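Local coordinates for 2-oxoglutarate-dependent dioxygenase DAO (Oryza sativa subsp. indica, PDB 6KUN), which probably catalyses the iron- and 2-oxoglutarate-dependent oxidation of the auxin indole-3-acetic acid to inactive 2-oxoindole-3-acetic acid, keeping auxin levels in balance, at residues Asn67-Tyr76 against Tyr86-Ala94. Numbering follows the deposited sequence.
Sequences NADIIPGSGY and YEAFGLCDA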
loop_
_atom_site.group_PDB
_atom_site.type_symbol
_atom_site.label_atom_id
_atom_site.label_comp_id
_atom_site.label_asym_id
_atom_site.label_seq_id
_atom_site.Cartn_x
_atom_site.Cartn_y
_atom_site.Cartn_z
ATOM N N ASN B 67 18.266 13.226 -16.140
ATOM C CA ASN B 67 16.837 13.444 -16.283
ATOM C C ASN B 67 16.435 14.883 -16.064
ATOM O O ASN B 67 15.242 15.187 -16.069
ATOM C CB ASN B 67 16.102 12.522 -15.298
ATOM C CG ASN B 67 16.012 11.120 -15.828
ATOM O OD1 ASN B 67 15.624 10.911 -16.987
ATOM N ND2 ASN B 67 16.342 10.138 -14.984
ATOM N N ALA B 68 17.397 15.779 -15.881
ATOM C CA ALA B 68 17.080 17.203 -15.773
ATOM C C ALA B 68 16.953 17.813 -17.152
ATOM O O ALA B 68 17.788 17.570 -18.020
ATOM C CB ALA B 68 18.153 17.937 -14.972
ATOM N N ASP B 69 15.901 18.601 -17.353
ATOM C CA ASP B 69 15.694 19.344 -18.590
ATOM C C ASP B 69 15.499 18.426 -19.790
ATOM O O ASP B 69 15.878 18.751 -20.918
ATOM C CB ASP B 69 16.859 20.312 -18.815
ATOM C CG ASP B 69 17.076 21.250 -17.616
ATOM O OD1 ASP B 69 16.149 22.026 -17.272
ATOM O OD2 ASP B 69 18.171 21.188 -17.005
ATOM N N ILE B 70 14.835 17.282 -19.615
ATOM C CA ILE B 70 14.731 16.355 -20.742
ATOM C C ILE B 70 13.743 16.877 -21.763
ATOM O O ILE B 70 13.852 16.553 -22.956
ATOM C CB ILE B 70 14.389 14.921 -20.280
ATOM C CG1 ILE B 70 13.229 14.900 -19.295
ATOM C CG2 ILE B 70 15.648 14.249 -19.705
ATOM C CD1 ILE B 70 12.778 13.464 -18.897
ATOM N N ILE B 71 12.745 17.649 -21.334
ATOM C CA ILE B 71 12.002 18.530 -22.246
ATOM C C ILE B 71 11.976 19.919 -21.631
ATOM O O ILE B 71 12.158 20.080 -20.416
ATOM C CB ILE B 71 10.555 18.050 -22.523
ATOM C CG1 ILE B 71 9.711 18.089 -21.259
ATOM C CG2 ILE B 71 10.527 16.652 -23.078
ATOM C CD1 ILE B 71 8.263 17.766 -21.489
ATOM N N PRO B 72 11.773 20.937 -22.438
ATOM C CA PRO B 72 12.036 22.298 -21.963
ATOM C C PRO B 72 11.294 22.596 -20.681
ATOM O O PRO B 72 10.070 22.460 -20.629
ATOM C CB PRO B 72 11.544 23.169 -23.126
ATOM C CG PRO B 72 11.673 22.290 -24.307
ATOM C CD PRO B 72 11.261 20.932 -23.814
ATOM N N GLY B 73 12.040 22.928 -19.626
ATOM C CA GLY B 73 11.459 23.248 -18.333
ATOM C C GLY B 73 11.089 22.075 -17.453
ATOM O O GLY B 73 10.643 22.296 -16.328
ATOM N N SER B 74 11.246 20.832 -17.907
ATOM C CA SER B 74 10.714 19.696 -17.170
ATOM C C SER B 74 11.791 18.633 -17.013
ATOM O O SER B 74 12.720 18.534 -17.803
ATOM C CB SER B 74 9.505 19.101 -17.883
ATOM O OG SER B 74 8.375 19.953 -17.804
ATOM N N GLY B 75 11.632 17.821 -15.970
ATOM C CA GLY B 75 12.606 16.796 -15.649
ATOM C C GLY B 75 12.885 16.766 -14.179
ATOM O O GLY B 75 12.114 17.257 -13.370
ATOM N N TYR B 76 14.006 16.167 -13.825
ATOM C CA TYR B 76 14.396 16.078 -12.428
ATOM C C TYR B 76 14.830 17.437 -11.876
ATOM O O TYR B 76 15.381 18.276 -12.585
ATOM C CB TYR B 76 15.536 15.057 -12.297
ATOM C CG TYR B 76 16.065 14.904 -10.907
ATOM C CD1 TYR B 76 15.367 14.186 -9.961
ATOM C CD2 TYR B 76 17.264 15.463 -10.538
ATOM C CE1 TYR B 76 15.847 14.036 -8.683
ATOM C CE2 TYR B 76 17.758 15.319 -9.262
ATOM C CZ TYR B 76 17.062 14.620 -8.349
ATOM O OH TYR B 76 17.541 14.487 -7.071
ATOM N N TYR B 86 13.910 18.043 -0.335
ATOM C CA TYR B 86 12.922 17.847 -1.387
ATOM C C TYR B 86 13.600 17.626 -2.728
ATOM O O TYR B 86 14.540 18.342 -3.075
ATOM C CB TYR B 86 11.989 19.055 -1.453
ATOM C CG TYR B 86 10.997 19.044 -2.598
ATOM C CD1 TYR B 86 9.963 18.115 -2.639
ATOM C CD2 TYR B 86 11.082 19.964 -3.626
ATOM C CE1 TYR B 86 9.055 18.101 -3.670
ATOM C CE2 TYR B 86 10.162 19.959 -4.672
ATOM C CZ TYR B 86 9.152 19.018 -4.680
ATOM O OH TYR B 86 8.223 18.976 -5.688
ATOM N N GLU B 87 13.149 16.605 -3.453
ATOM C CA GLU B 87 13.549 16.376 -4.837
ATOM C C GLU B 87 12.314 15.915 -5.600
ATOM O O GLU B 87 11.334 15.455 -5.010
ATOM C CB GLU B 87 14.705 15.377 -4.951
ATOM C CG GLU B 87 14.351 13.931 -4.686
ATOM C CD GLU B 87 15.594 13.046 -4.558
ATOM O OE1 GLU B 87 15.833 12.528 -3.442
ATOM O OE2 GLU B 87 16.342 12.865 -5.563
ATOM N N ALA B 88 12.358 16.060 -6.913
ATOM C CA ALA B 88 11.147 15.814 -7.664
ATOM C C ALA B 88 11.447 15.638 -9.139
ATOM O O ALA B 88 12.535 15.959 -9.622
ATOM C CB ALA B 88 10.144 16.960 -7.478
ATOM N N PHE B 89 10.445 15.090 -9.833
ATOM C CA PHE B 89 10.374 15.026 -11.287
ATOM C C PHE B 89 9.095 15.730 -11.678
ATOM O O PHE B 89 8.020 15.371 -11.163
ATOM C CB PHE B 89 10.311 13.574 -11.812
ATOM C CG PHE B 89 11.553 12.772 -11.586
ATOM C CD1 PHE B 89 11.797 12.160 -10.366
ATOM C CD2 PHE B 89 12.437 12.546 -12.640
ATOM C CE1 PHE B 89 12.928 11.364 -10.175
ATOM C CE2 PHE B 89 13.569 11.762 -12.468
ATOM C CZ PHE B 89 13.820 11.167 -11.248
ATOM N N GLY B 90 9.194 16.723 -12.547
ATOM C CA GLY B 90 8.042 17.466 -13.015
ATOM C C GLY B 90 7.912 17.428 -14.521
ATOM O O GLY B 90 8.919 17.409 -15.247
ATOM N N LEU B 91 6.672 17.470 -14.980
ATOM C CA LEU B 91 6.310 17.367 -16.386
ATOM C C LEU B 91 5.254 18.412 -16.688
ATOM O O LEU B 91 4.142 18.343 -16.173
ATOM C CB LEU B 91 5.791 15.981 -16.711
ATOM C CG LEU B 91 5.495 15.627 -18.167
ATOM C CD1 LEU B 91 4.748 14.264 -18.134
ATOM C CD2 LEU B 91 4.727 16.603 -18.971
ATOM N N CYS B 92 5.616 19.361 -17.521
ATOM C CA CYS B 92 4.743 20.363 -18.148
ATOM C C CYS B 92 5.018 20.319 -19.651
ATOM O O CYS B 92 6.192 20.339 -20.048
ATOM C CB CYS B 92 5.062 21.753 -17.595
ATOM S SG CYS B 92 3.775 22.953 -17.875
ATOM N N ASP B 93 3.981 20.219 -20.497
ATOM C CA ASP B 93 2.541 20.288 -20.199
ATOM C C ASP B 93 1.924 18.886 -20.186
ATOM O O ASP B 93 1.858 18.225 -21.195
ATOM C CB ASP B 93 1.854 21.193 -21.272
ATOM C CG ASP B 93 0.347 21.306 -21.098
ATOM O OD1 ASP B 93 -0.230 20.700 -20.173
ATOM O OD2 ASP B 93 -0.291 22.032 -21.893
ATOM N N ALA B 94 1.478 18.430 -19.004
ATOM C CA ALA B 94 1.015 17.063 -18.858
ATOM C C ALA B 94 -0.342 16.818 -19.492
ATOM O O ALA B 94 -0.788 15.676 -19.513
ATOM C CB ALA B 94 0.975 16.675 -17.383
HETATM O O HOH W 1 7.863 21.252 -21.957
#
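Gly-75 and Gly-90 face each other as an antiparallel hydrogen-bonded pair, Gly-75 N giving its hydrogen to Gly-90 O at 2.8 Å and Gly-90 N returning one to Gly-75 O at 3.1 Å. The two strands form a beta hairpin on the edge of the larger sheet of the jelly-roll fold, with strand 75-77 outermost in this chain and strand 86-92 paired on its other side with strand 151-158. They illustrate how an edge strand is held by backbone bonds and side chains together. Beyond the glycines, Ser-74 OG accepts Cys-92 N at 2.8 Å, nearly straight (161°), in effect taking the place that the carbonyl of Gly-73 would hold in a regular antiparallel pair. Ser-74 closes a type II turn begun at Ile-71, its N bonded to Ile-71 O, and Ile-71 CD1 packs against Cys-92 O at 3.6 Å, methyl against carbonyl oxygen.

At the next, non-hydrogen-bonded pair, Tyr-76 presents its ring edge to the face of Phe-89, the planes 60° apart and CD1 lying 3.6 Å from Phe-89 CZ. With CG anti to the backbone N (chi1 178°), the tyrosine ring extends past Phe-89 to Glu-87, where its OH donates to OE2 from above the carboxylate plane. Lys-64 also bridges to OE2, while Arg-157 pairs with OE1, so the buried carboxylate is held at both oxygens. A leucine in place of Tyr-76 would probably leave Glu-87 OE2 without its hydroxyl donor and one face of Phe-89 less covered. Beside the turn a water lies between the segments, 2.8 Å from Pro-72 O and 2.7 Å from Cys-92 O.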